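Local coordinates for GrpU microcompartment shell protein (Pectobacterium wasabiae, PDB 4OLP) that forms hexamers of the kind that tile bacterial microcompartment shells, and probably binds an iron-sulfur cluster for electron transport in a glycyl-radical propanediol compartment, at residues 19-24 with 61-66; 32-37 with 77-82; 38-43 with 87-92. All blocks are in the same frame, centred on the assembly; numbering follows the deposited sequence.

Contact 1: 19-24 with 61-66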
ATOM      1  N   ARG B  19      -9.209 -14.489  12.713  1.00 86.01           N
ATOM      2  CA  ARG B  19      -9.753 -13.690  11.615  1.00 87.77           C
ATOM      3  C   ARG B  19      -8.668 -13.162  10.716  1.00 85.42           C
ATOM      4  O   ARG B  19      -8.897 -12.947   9.546  1.00 95.53           O
ATOM      5  CB  ARG B  19     -10.521 -12.493  12.153  1.00 91.08           C
ATOM      6  CG  ARG B  19     -11.968 -12.796  12.417  1.00 97.43           C
ATOM      7  CD  ARG B  19     -12.356 -12.098  13.703  1.00107.70           C
ATOM      8  NE  ARG B  19     -13.319 -12.855  14.499  1.00118.10           N
ATOM      9  CZ  ARG B  19     -13.780 -12.459  15.683  1.00122.97           C
ATOM     10  NH1 ARG B  19     -13.395 -11.291  16.197  1.00129.25           N
ATOM     11  NH2 ARG B  19     -14.639 -13.222  16.351  1.00120.27           N
ATOM     12  N   ARG B  20      -7.483 -12.946  11.260  1.00 80.58           N
ATOM     13  CA  ARG B  20      -6.415 -12.366  10.487  1.00 83.83           C
ATOM     14  C   ARG B  20      -5.372 -13.361   9.993  1.00 81.62           C
ATOM     15  O   ARG B  20      -4.297 -12.947   9.531  1.00 81.13           O
ATOM     16  CB  ARG B  20      -5.708 -11.303  11.292  1.00 90.90           C
ATOM     17  CG  ARG B  20      -6.350  -9.929  11.263  1.00107.51           C
ATOM     18  CD  ARG B  20      -5.205  -9.085  10.733  1.00122.73           C
ATOM     19  NE  ARG B  20      -5.217  -7.636  10.885  1.00137.38           N
ATOM     20  CZ  ARG B  20      -4.100  -6.900  10.936  1.00139.47           C
ATOM     21  NH1 ARG B  20      -2.896  -7.473  10.899  1.00132.53           N
ATOM     22  NH2 ARG B  20      -4.172  -5.579  11.046  1.00144.44           N
ATOM     23  N   MET B  21      -5.675 -14.656  10.076  1.00 76.82           N
ATOM     24  CA  MET B  21      -4.818 -15.666   9.480  1.00 79.46           C
ATOM     25  C   MET B  21      -5.545 -16.465   8.390  1.00 84.23           C
ATOM     26  O   MET B  21      -6.766 -16.438   8.311  1.00 84.24           O
ATOM     27  CB  MET B  21      -4.193 -16.580  10.513  1.00 80.62           C
ATOM     28  CG  MET B  21      -5.103 -17.085  11.597  1.00 87.56           C
ATOM     29  SD  MET B  21      -4.086 -17.508  13.043  1.00 83.90           S
ATOM     30  CE  MET B  21      -3.946 -19.266  12.764  1.00 84.76           C
ATOM     31  N   PRO B  22      -4.776 -17.142   7.515  1.00 82.80           N
ATOM     32  CA  PRO B  22      -5.329 -18.021   6.499  1.00 78.51           C
ATOM     33  C   PRO B  22      -6.206 -19.137   7.066  1.00 83.35           C
ATOM     34  O   PRO B  22      -5.912 -19.679   8.147  1.00 81.15           O
ATOM     35  CB  PRO B  22      -4.086 -18.616   5.837  1.00 78.07           C
ATOM     36  CG  PRO B  22      -2.970 -17.698   6.156  1.00 77.71           C
ATOM     37  CD  PRO B  22      -3.299 -17.078   7.462  1.00 81.97           C
ATOM     38  N   SER B  23      -7.249 -19.506   6.323  1.00 91.16           N
ATOM     39  CA  SER B  23      -8.184 -20.527   6.788  1.00101.14           C
ATOM     40  C   SER B  23      -7.432 -21.824   7.126  1.00 99.68           C
ATOM     41  O   SER B  23      -7.714 -22.469   8.133  1.00102.42           O
ATOM     42  CB  SER B  23      -9.280 -20.777   5.751  1.00106.25           C
ATOM     43  OG  SER B  23      -8.745 -21.364   4.587  1.00113.68           O
ATOM     44  N   GLU B  24      -6.429 -22.149   6.314  1.00 98.92           N
ATOM     45  CA  GLU B  24      -5.624 -23.362   6.488  1.00103.22           C
ATOM     46  C   GLU B  24      -4.909 -23.415   7.844  1.00 99.34           C
ATOM     47  O   GLU B  24      -4.884 -24.450   8.503  1.00 99.03           O
ATOM     48  CB  GLU B  24      -4.570 -23.466   5.382  1.00106.74           C
ATOM     49  CG  GLU B  24      -5.096 -23.725   3.963  1.00109.02           C
ATOM     50  CD  GLU B  24      -5.759 -22.539   3.262  1.00115.94           C
ATOM     51  OE1 GLU B  24      -6.495 -22.733   2.238  1.00125.81           O
ATOM     52  OE2 GLU B  24      -5.532 -21.405   3.718  1.00102.58           O
ATOM     53  N   ALA B  61       3.140 -23.608  17.087  1.00 82.75           N
ATOM     54  CA  ALA B  61       2.500 -23.467  15.811  1.00 77.94           C
ATOM     55  C   ALA B  61       2.792 -22.034  15.337  1.00 72.68           C
ATOM     56  O   ALA B  61       3.018 -21.137  16.149  1.00 71.01           O
ATOM     57  CB  ALA B  61       1.033 -23.677  16.026  1.00 73.98           C
ATOM     58  N   VAL B  62       2.869 -21.840  14.032  1.00 71.47           N
ATOM     59  CA  VAL B  62       3.187 -20.526  13.486  1.00 75.88           C
ATOM     60  C   VAL B  62       2.202 -20.136  12.419  1.00 80.53           C
ATOM     61  O   VAL B  62       1.612 -20.989  11.734  1.00 82.49           O
ATOM     62  CB  VAL B  62       4.590 -20.438  12.855  1.00 77.60           C
ATOM     63  CG1 VAL B  62       5.627 -20.294  13.953  1.00 83.48           C
ATOM     64  CG2 VAL B  62       4.880 -21.644  11.963  1.00 76.45           C
ATOM     65  N   SER B  63       2.059 -18.835  12.252  1.00 77.47           N
ATOM     66  CA  SER B  63       1.217 -18.339  11.206  1.00 81.77           C
ATOM     67  C   SER B  63       1.564 -16.903  10.920  1.00 83.39           C
ATOM     68  O   SER B  63       2.099 -16.192  11.771  1.00 80.44           O
ATOM     69  CB  SER B  63      -0.248 -18.487  11.580  1.00 79.32           C
ATOM     70  OG  SER B  63      -1.059 -17.880  10.600  1.00 88.55           O
ATOM     71  N   GLU B  64       1.300 -16.521   9.680  1.00 83.24           N
ATOM     72  CA  GLU B  64       1.377 -15.158   9.263  1.00 84.56           C
ATOM     73  C   GLU B  64       0.156 -14.505   9.815  1.00 84.79           C
ATOM     74  O   GLU B  64      -0.896 -15.128   9.880  1.00 81.83           O
ATOM     75  CB  GLU B  64       1.173 -15.086   7.741  1.00 95.87           C
ATOM     76  CG  GLU B  64       2.011 -16.039   6.880  1.00106.27           C
ATOM     77  CD  GLU B  64       1.155 -17.115   6.219  1.00113.32           C
ATOM     78  OE1 GLU B  64       0.725 -18.040   6.954  1.00119.71           O
ATOM     79  OE2 GLU B  64       0.939 -17.042   4.985  1.00105.39           O
ATOM     80  N   ILE B  65       0.284 -13.227  10.142  1.00 91.80           N
ATOM     81  CA  ILE B  65      -0.852 -12.371  10.457  1.00 87.80           C
ATOM     82  C   ILE B  65      -0.836 -11.236   9.442  1.00 90.98           C
ATOM     83  O   ILE B  65       0.226 -10.627   9.206  1.00 88.35           O
ATOM     84  CB  ILE B  65      -0.713 -11.809  11.888  1.00 91.98           C
ATOM     85  CG1 ILE B  65      -0.642 -12.947  12.920  1.00 96.37           C
ATOM     86  CG2 ILE B  65      -1.850 -10.871  12.237  1.00 92.43           C
ATOM     87  CD1 ILE B  65      -1.837 -13.884  12.932  1.00 95.68           C
ATOM     88  N   PHE B  66      -2.006 -10.952   8.858  1.00100.73           N
ATOM     89  CA  PHE B  66      -2.146  -9.971   7.756  1.00109.65           C
ATOM     90  C   PHE B  66      -2.271  -8.487   8.180  1.00114.22           C
ATOM     91  O   PHE B  66      -3.317  -7.818   8.047  1.00105.37           O
ATOM     92  CB  PHE B  66      -3.336 -10.369   6.889  1.00109.62           C
ATOM     93  CG  PHE B  66      -3.198 -11.717   6.260  1.00112.87           C
ATOM     94  CD1 PHE B  66      -2.060 -12.042   5.518  1.00117.12           C
ATOM     95  CD2 PHE B  66      -4.205 -12.662   6.393  1.00114.30           C
ATOM     96  CE1 PHE B  66      -1.927 -13.288   4.931  1.00119.64           C
ATOM     97  CE2 PHE B  66      -4.075 -13.909   5.808  1.00119.92           C
ATOM     98  CZ  PHE B  66      -2.939 -14.220   5.072  1.00122.61           C
TER
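The turn R20-P22 runs 123° from the direction of the strand end (CA 20 to 22 against CA 63 to 66), with the CA atoms of M21 and I65 5.2 Å apart. One backbone bond joins them: F66 N donates to R20 O at 3.1 Å, lying in the carbonyl plane. The F66 ring slants past this same oxygen and on to P22, whose CG lies 3.6 Å from F66 CZ. P22 also crosses the E64 side chain at about a right angle, so its ring is bordered by F66 and by the E64 carboxylate. M21 sets its CB 3.4 Å from S63 OG, and a bend at chi3 (-98°) swings its CE back to within 3.9 Å of S63 OG. That hydroxyl meets the methionine with its hydrogen already given to E64 O, at 2.8 Å. The F66 carbonyl oxygen sits over one face of the R20 guanidinium, where no N-H points at it. R20 NH2 instead makes a salt bridge to E64 of a third subunit, while the E64 of this chain faces R19 and R20 of a second subunit over long, weak ion pairs. F66 leads into the unmodelled residues 67-72. The contact lies at the edge strand 60-65 of the BMC fold, where R20 and E64 make charge pairs between neighbouring subunits of the shell hexamer.

Contact 2: 32-37 with 77-82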
ATOM      1  N   VAL B  32      -2.642 -27.426  19.490  1.00 73.91           N
ATOM      2  CA  VAL B  32      -1.521 -26.995  20.364  1.00 69.02           C
ATOM      3  C   VAL B  32      -1.998 -26.207  21.589  1.00 66.25           C
ATOM      4  O   VAL B  32      -2.967 -25.435  21.504  1.00 67.47           O
ATOM      5  CB  VAL B  32      -0.491 -26.185  19.575  1.00 64.57           C
ATOM      6  CG1 VAL B  32      -0.872 -24.711  19.509  1.00 64.98           C
ATOM      7  CG2 VAL B  32       0.878 -26.347  20.158  1.00 73.37           C
ATOM      8  N   ARG B  33      -1.361 -26.438  22.731  1.00 60.44           N
ATOM      9  CA  ARG B  33      -1.739 -25.743  23.951  1.00 66.54           C
ATOM     10  C   ARG B  33      -1.257 -24.286  23.933  1.00 67.74           C
ATOM     11  O   ARG B  33      -0.060 -24.029  23.888  1.00 67.09           O
ATOM     12  CB  ARG B  33      -1.084 -26.405  25.132  1.00 74.58           C
ATOM     13  CG  ARG B  33      -1.206 -25.629  26.423  1.00 74.13           C
ATOM     14  CD  ARG B  33      -0.706 -26.461  27.560  1.00 77.27           C
ATOM     15  NE  ARG B  33      -0.611 -25.600  28.739  1.00 83.98           N
ATOM     16  CZ  ARG B  33      -0.705 -26.007  29.993  1.00 86.35           C
ATOM     17  NH1 ARG B  33      -0.605 -25.094  30.931  1.00 79.71           N
ATOM     18  NH2 ARG B  33      -0.922 -27.297  30.313  1.00 93.45           N
ATOM     19  N   ILE B  34      -2.172 -23.324  23.976  1.00 68.29           N
ATOM     20  CA  ILE B  34      -1.723 -21.966  23.790  1.00 66.80           C
ATOM     21  C   ILE B  34      -1.626 -21.202  25.091  1.00 68.49           C
ATOM     22  O   ILE B  34      -2.541 -20.464  25.462  1.00 68.20           O
ATOM     23  CB  ILE B  34      -2.601 -21.233  22.773  1.00 69.46           C
ATOM     24  CG1 ILE B  34      -2.563 -21.977  21.433  1.00 71.23           C
ATOM     25  CG2 ILE B  34      -2.119 -19.806  22.582  1.00 72.68           C
ATOM     26  CD1 ILE B  34      -3.588 -21.522  20.429  1.00 68.83           C
ATOM     27  N   ASP B  35      -0.529 -21.416  25.795  1.00 66.61           N
ATOM     28  CA  ASP B  35      -0.271 -20.668  27.011  1.00 75.59           C
ATOM     29  C   ASP B  35       0.047 -19.242  26.588  1.00 78.67           C
ATOM     30  O   ASP B  35      -0.364 -18.286  27.243  1.00 79.85           O
ATOM     31  CB  ASP B  35       0.935 -21.219  27.766  1.00 74.97           C
ATOM     32  CG  ASP B  35       0.697 -22.535  28.400  1.00 81.26           C
ATOM     33  OD1 ASP B  35      -0.393 -22.697  28.973  1.00 96.41           O
ATOM     34  OD2 ASP B  35       1.608 -23.398  28.407  1.00 85.29           O
ATOM     35  N   ALA B  36       0.780 -19.103  25.484  1.00 77.42           N
ATOM     36  CA  ALA B  36       1.270 -17.801  25.084  1.00 72.71           C
ATOM     37  C   ALA B  36       1.267 -17.620  23.571  1.00 70.92           C
ATOM     38  O   ALA B  36       1.239 -18.583  22.809  1.00 66.86           O
ATOM     39  CB  ALA B  36       2.667 -17.615  25.625  1.00 71.33           C
ATOM     40  N   ILE B  37       1.267 -16.363  23.158  1.00 73.44           N
ATOM     41  CA  ILE B  37       1.393 -15.993  21.761  1.00 72.23           C
ATOM     42  C   ILE B  37       2.492 -14.951  21.630  1.00 73.82           C
ATOM     43  O   ILE B  37       2.419 -13.886  22.244  1.00 76.33           O
ATOM     44  CB  ILE B  37       0.087 -15.399  21.201  1.00 72.75           C
ATOM     45  CG1 ILE B  37      -1.071 -16.379  21.394  1.00 77.07           C
ATOM     46  CG2 ILE B  37       0.261 -15.089  19.727  1.00 72.59           C
ATOM     47  CD1 ILE B  37      -2.439 -15.800  21.102  1.00 79.91           C
ATOM     48  N   ALA B  77       3.148 -14.973  14.109  1.00 74.99           N
ATOM     49  CA  ALA B  77       2.556 -15.288  15.390  1.00 70.90           C
ATOM     50  C   ALA B  77       3.042 -16.668  15.740  1.00 68.31           C
ATOM     51  O   ALA B  77       3.040 -17.530  14.889  1.00 70.52           O
ATOM     52  CB  ALA B  77       1.041 -15.246  15.303  1.00 71.76           C
ATOM     53  N   ILE B  78       3.491 -16.849  16.985  1.00 73.33           N
ATOM     54  CA  ILE B  78       4.006 -18.110  17.488  1.00 69.05           C
ATOM     55  C   ILE B  78       3.127 -18.531  18.650  1.00 71.38           C
ATOM     56  O   ILE B  78       3.017 -17.820  19.648  1.00 73.66           O
ATOM     57  CB  ILE B  78       5.452 -17.956  17.926  1.00 76.29           C
ATOM     58  CG1 ILE B  78       6.337 -17.937  16.698  1.00 82.88           C
ATOM     59  CG2 ILE B  78       5.941 -19.129  18.764  1.00 78.82           C
ATOM     60  CD1 ILE B  78       7.495 -16.970  16.839  1.00 94.44           C
ATOM     61  N   PHE B  79       2.461 -19.669  18.489  1.00 72.24           N
ATOM     62  CA  PHE B  79       1.520 -20.143  19.477  1.00 73.48           C
ATOM     63  C   PHE B  79       2.073 -21.371  20.105  1.00 73.25           C
ATOM     64  O   PHE B  79       2.553 -22.278  19.404  1.00 72.03           O
ATOM     65  CB  PHE B  79       0.193 -20.540  18.849  1.00 76.88           C
ATOM     66  CG  PHE B  79      -0.405 -19.502  17.974  1.00 76.89           C
ATOM     67  CD1 PHE B  79      -0.029 -19.390  16.639  1.00 80.25           C
ATOM     68  CD2 PHE B  79      -1.383 -18.683  18.456  1.00 82.06           C
ATOM     69  CE1 PHE B  79      -0.595 -18.447  15.810  1.00 83.91           C
ATOM     70  CE2 PHE B  79      -1.970 -17.736  17.636  1.00 83.31           C
ATOM     71  CZ  PHE B  79      -1.572 -17.606  16.315  1.00 84.84           C
ATOM     72  N   GLY B  80       2.006 -21.417  21.428  1.00 74.79           N
ATOM     73  CA  GLY B  80       2.455 -22.591  22.129  1.00 73.18           C
ATOM     74  C   GLY B  80       2.550 -22.375  23.605  1.00 71.51           C
ATOM     75  O   GLY B  80       1.835 -21.548  24.190  1.00 59.49           O
ATOM     76  N   GLU B  81       3.420 -23.185  24.201  1.00 75.39           N
ATOM     77  CA  GLU B  81       3.610 -23.216  25.626  1.00 77.92           C
ATOM     78  C   GLU B  81       4.624 -22.136  26.008  1.00 80.64           C
ATOM     79  O   GLU B  81       5.458 -21.737  25.181  1.00 74.82           O
ATOM     80  CB  GLU B  81       4.101 -24.594  26.011  1.00 79.88           C
ATOM     81  CG  GLU B  81       3.030 -25.657  25.907  1.00 83.12           C
ATOM     82  CD  GLU B  81       3.506 -26.924  25.180  1.00 91.33           C
ATOM     83  OE1 GLU B  81       4.138 -27.756  25.819  1.00 81.07           O
ATOM     84  OE2 GLU B  81       3.255 -27.113  23.957  1.00104.39           O
ATOM     85  N   VAL B  82       4.522 -21.646  27.243  1.00 80.13           N
ATOM     86  CA  VAL B  82       5.227 -20.418  27.634  1.00 84.92           C
ATOM     87  C   VAL B  82       6.711 -20.549  27.357  1.00 78.90           C
ATOM     88  O   VAL B  82       7.323 -19.612  26.850  1.00 82.51           O
ATOM     89  CB  VAL B  82       5.046 -20.058  29.125  1.00 89.45           C
ATOM     90  CG1 VAL B  82       5.632 -18.681  29.395  1.00 92.12           C
ATOM     91  CG2 VAL B  82       3.579 -20.071  29.516  1.00 96.81           C
TER
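The F79 ring is approached obliquely by two isoleucines that lie alongside it and point the same way: I37 CG1 comes to 3.7 Å from F79 CD2, and I34 CD1 to 4.1 Å from the same F79 CD2. At the R33 guanidinium, D35 OD1 occupies the edge, in plane, gripped side-on by NE (2.9 Å) and NH1 in a salt bridge; toward NH1, D35 OD1 uses its syn lone pair. R33 gets there extended from CG to NE, with CG anti to the backbone N (chi1 170°). The antiparallel strands 36-42 and 74-80 pair, A36 with G80 through A36 N to G80 O at 3.0 Å and G80 N back to A36 O, then I37 with F79 as a non-hydrogen-bonded pair. D35 and A36 both face G80, a classic beta bulge, and D35 N adds only a weak bond to G80 O. At the bulge the D35 side chain points toward the start of helix 82-92. D35 CB meets V82 CG2 at 3.4 Å, the two side chains crossing at about a right angle, and D35 OD2 lies 3.4 Å from the CA of E81, the helix N-cap residue. L14 of helix 11-19 packs on both I34 and I37.

Contact 3: 38-43 with 87-92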
ATOM      1  N   GLY B  38       3.482 -15.251  20.807  1.00 70.20           N
ATOM      2  CA  GLY B  38       4.528 -14.309  20.530  1.00 68.62           C
ATOM      3  C   GLY B  38       4.229 -13.660  19.193  1.00 71.38           C
ATOM      4  O   GLY B  38       3.882 -14.343  18.212  1.00 69.39           O
ATOM      5  N   LEU B  39       4.301 -12.337  19.161  1.00 68.85           N
ATOM      6  CA  LEU B  39       4.030 -11.605  17.957  1.00 72.95           C
ATOM      7  C   LEU B  39       5.269 -10.833  17.658  1.00 79.12           C
ATOM      8  O   LEU B  39       5.750 -10.093  18.503  1.00 84.40           O
ATOM      9  CB  LEU B  39       2.858 -10.652  18.156  1.00 73.21           C
ATOM     10  CG  LEU B  39       1.544 -11.334  18.513  1.00 77.61           C
ATOM     11  CD1 LEU B  39       0.484 -10.311  18.878  1.00 82.25           C
ATOM     12  CD2 LEU B  39       1.062 -12.193  17.350  1.00 78.85           C
ATOM     13  N   ILE B  40       5.780 -10.985  16.442  1.00 84.81           N
ATOM     14  CA  ILE B  40       6.980 -10.273  16.047  1.00 86.47           C
ATOM     15  C   ILE B  40       6.881  -9.854  14.586  1.00 84.98           C
ATOM     16  O   ILE B  40       6.372 -10.605  13.745  1.00 77.96           O
ATOM     17  CB  ILE B  40       8.232 -11.120  16.340  1.00 89.01           C
ATOM     18  CG1 ILE B  40       9.496 -10.388  15.881  1.00 95.06           C
ATOM     19  CG2 ILE B  40       8.124 -12.492  15.691  1.00 92.92           C
ATOM     20  CD1 ILE B  40      10.731 -10.748  16.680  1.00 93.95           C
ATOM     21  N   MET B  41       7.332  -8.634  14.300  1.00 89.29           N
ATOM     22  CA  MET B  41       7.286  -8.100  12.935  1.00 92.48           C
ATOM     23  C   MET B  41       8.605  -8.340  12.229  1.00 91.95           C
ATOM     24  O   MET B  41       9.666  -7.961  12.727  1.00 99.36           O
ATOM     25  CB  MET B  41       6.915  -6.635  12.954  1.00 97.74           C
ATOM     26  CG  MET B  41       5.426  -6.464  13.122  1.00106.30           C
ATOM     27  SD  MET B  41       4.836  -4.813  12.734  1.00122.62           S
ATOM     28  CE  MET B  41       5.888  -3.810  13.786  1.00124.57           C
ATOM     29  N   LEU B  42       8.536  -9.019  11.091  1.00 88.26           N
ATOM     30  CA  LEU B  42       9.736  -9.508  10.408  1.00 90.45           C
ATOM     31  C   LEU B  42       9.669  -9.229   8.926  1.00 93.12           C
ATOM     32  O   LEU B  42       8.567  -9.240   8.357  1.00 93.52           O
ATOM     33  CB  LEU B  42       9.858 -11.009  10.584  1.00 91.21           C
ATOM     34  CG  LEU B  42      10.247 -11.520  11.967  1.00 96.23           C
ATOM     35  CD1 LEU B  42      10.000 -13.024  12.079  1.00 93.67           C
ATOM     36  CD2 LEU B  42      11.701 -11.196  12.264  1.00100.01           C
ATOM     37  N   PRO B  43      10.847  -8.987   8.291  1.00 97.38           N
ATOM     38  CA  PRO B  43      10.894  -8.990   6.826  1.00 94.71           C
ATOM     39  C   PRO B  43      10.560 -10.387   6.318  1.00 90.48           C
ATOM     40  O   PRO B  43      10.688 -11.366   7.070  1.00 91.12           O
ATOM     41  CB  PRO B  43      12.356  -8.624   6.497  1.00 94.17           C
ATOM     42  CG  PRO B  43      12.971  -8.151   7.767  1.00 93.35           C
ATOM     43  CD  PRO B  43      12.187  -8.777   8.880  1.00 96.57           C
ATOM     44  N   GLU B  87      11.439 -19.189  24.262  1.00 79.62           N
ATOM     45  CA  GLU B  87      12.615 -19.637  23.595  1.00 88.46           C
ATOM     46  C   GLU B  87      12.670 -19.136  22.165  1.00 90.82           C
ATOM     47  O   GLU B  87      13.723 -18.713  21.728  1.00 93.58           O
ATOM     48  CB  GLU B  87      12.676 -21.135  23.579  1.00 99.83           C
ATOM     49  CG  GLU B  87      13.938 -21.615  22.879  1.00117.15           C
ATOM     50  CD  GLU B  87      14.126 -23.121  22.837  1.00138.27           C
ATOM     51  OE1 GLU B  87      13.197 -23.914  23.117  1.00158.37           O
ATOM     52  OE2 GLU B  87      15.246 -23.516  22.491  1.00158.63           O
ATOM     53  N   ALA B  88      11.543 -19.207  21.446  1.00 94.06           N
ATOM     54  CA  ALA B  88      11.497 -18.849  20.041  1.00 85.92           C
ATOM     55  C   ALA B  88      11.789 -17.370  19.863  1.00 87.59           C
ATOM     56  O   ALA B  88      12.590 -17.002  19.021  1.00 88.90           O
ATOM     57  CB  ALA B  88      10.141 -19.210  19.452  1.00 83.81           C
ATOM     58  N   MET B  89      11.169 -16.529  20.683  1.00 91.76           N
ATOM     59  CA  MET B  89      11.371 -15.073  20.603  1.00 97.24           C
ATOM     60  C   MET B  89      12.810 -14.687  20.895  1.00 97.80           C
ATOM     61  O   MET B  89      13.339 -13.738  20.314  1.00100.18           O
ATOM     62  CB  MET B  89      10.460 -14.334  21.581  1.00100.74           C
ATOM     63  CG  MET B  89       8.982 -14.560  21.344  1.00102.63           C
ATOM     64  SD  MET B  89       8.424 -14.117  19.700  1.00113.31           S
ATOM     65  CE  MET B  89       8.040 -12.389  19.958  1.00123.34           C
ATOM     66  N   ARG B  90      13.430 -15.438  21.798  1.00100.07           N
ATOM     67  CA  ARG B  90      14.830 -15.275  22.109  1.00 98.26           C
ATOM     68  C   ARG B  90      15.703 -15.583  20.892  1.00 93.98           C
ATOM     69  O   ARG B  90      16.474 -14.742  20.450  1.00 94.65           O
ATOM     70  CB  ARG B  90      15.221 -16.222  23.232  1.00104.74           C
ATOM     71  CG  ARG B  90      16.162 -15.537  24.183  1.00115.56           C
ATOM     72  CD  ARG B  90      17.066 -16.528  24.868  1.00120.39           C
ATOM     73  NE  ARG B  90      18.042 -17.141  23.949  1.00121.11           N
ATOM     74  CZ  ARG B  90      18.037 -18.418  23.564  1.00117.86           C
ATOM     75  NH1 ARG B  90      17.108 -19.266  24.006  1.00112.83           N
ATOM     76  NH2 ARG B  90      18.971 -18.861  22.722  1.00116.23           N
ATOM     77  N   ILE B  91      15.543 -16.786  20.338  1.00 88.08           N
ATOM     78  CA  ILE B  91      16.263 -17.225  19.142  1.00 86.34           C
ATOM     79  C   ILE B  91      16.139 -16.221  18.003  1.00 91.99           C
ATOM     80  O   ILE B  91      17.067 -16.043  17.220  1.00 98.80           O
ATOM     81  CB  ILE B  91      15.728 -18.585  18.659  1.00 86.31           C
ATOM     82  CG1 ILE B  91      16.080 -19.678  19.673  1.00 90.92           C
ATOM     83  CG2 ILE B  91      16.229 -18.929  17.265  1.00 86.15           C
ATOM     84  CD1 ILE B  91      16.119 -21.100  19.144  1.00 96.58           C
ATOM     85  N   ILE B  92      14.978 -15.583  17.891  1.00 95.30           N
ATOM     86  CA  ILE B  92      14.720 -14.636  16.812  1.00 95.71           C
ATOM     87  C   ILE B  92      15.472 -13.321  17.041  1.00 99.43           C
ATOM     88  O   ILE B  92      15.909 -12.706  16.080  1.00102.06           O
ATOM     89  CB  ILE B  92      13.201 -14.426  16.621  1.00 93.14           C
ATOM     90  CG1 ILE B  92      12.553 -15.709  16.081  1.00 89.20           C
ATOM     91  CG2 ILE B  92      12.920 -13.292  15.656  1.00 95.56           C
ATOM     92  CD1 ILE B  92      11.076 -15.821  16.397  1.00 92.09           C
TER
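M89 overlaps the strand from G38 to I40 with the outer half of its side chain. Bends at chi2 and chi3 (-88°) curl the thioether. M89 SD thereby lies 4.0 Å from G38 CA, where no side chain intervenes. M89 CE turns in against the chain, 3.6 Å from L39 O, and also reaches I40 CB at 3.8 Å. One turn further along the helix, I92 supplies the second apolar point: its CG2 meets I40 CD1 at 3.5 Å, the two isoleucines sliding past each other in opposite directions. I40 carries CG1 opposite its backbone nitrogen (chi1 178°), which sends CD1 out to the helix. Helix 82-92 here lies on one face of the antiparallel sheet in the alpha/beta BMC fold, its short segment nearly parallel to strand 38-42 and 9.4 Å from it axis to axis. No hydrogen bond links the two segments; the side chains meet through apolar atoms, though M89 CE also rests against the peptide oxygen of L39. I78, in the next strand, packs on M89 and I92, while K3 and I5 of strand 3-7 reach M89 as well. The L39 side chain points to the other face of the sheet, where it packs on A77 and on Y48 of a third subunit. Beyond I40, L42 crosses I92 obliquely, its CD2 4.2 Å from I92 CG2.

In the fold
The contacts share one antiparallel sheet, ordered 3-7, 36-42, 74-80, 60-65, and their segments interleave along the chain: all three first segments (19-24, 32-37, 38-43) come before any second one. Contact 2, pairing the two central strands, touches both others. Its centre is 14 Å from that of contact 1 and 13 Å from that of contact 3. Strand 74-80 bonds to strand 60-65 of contact 1, and strand 36-42 is shared with contact 3. Contacts 1 and 3 lie 16 Å apart on opposite sides of the chain's centre, yet both touch the third subunit. No other chain of the assembly touches the segments of contact 2, so its strand pairing is internal to the subunit.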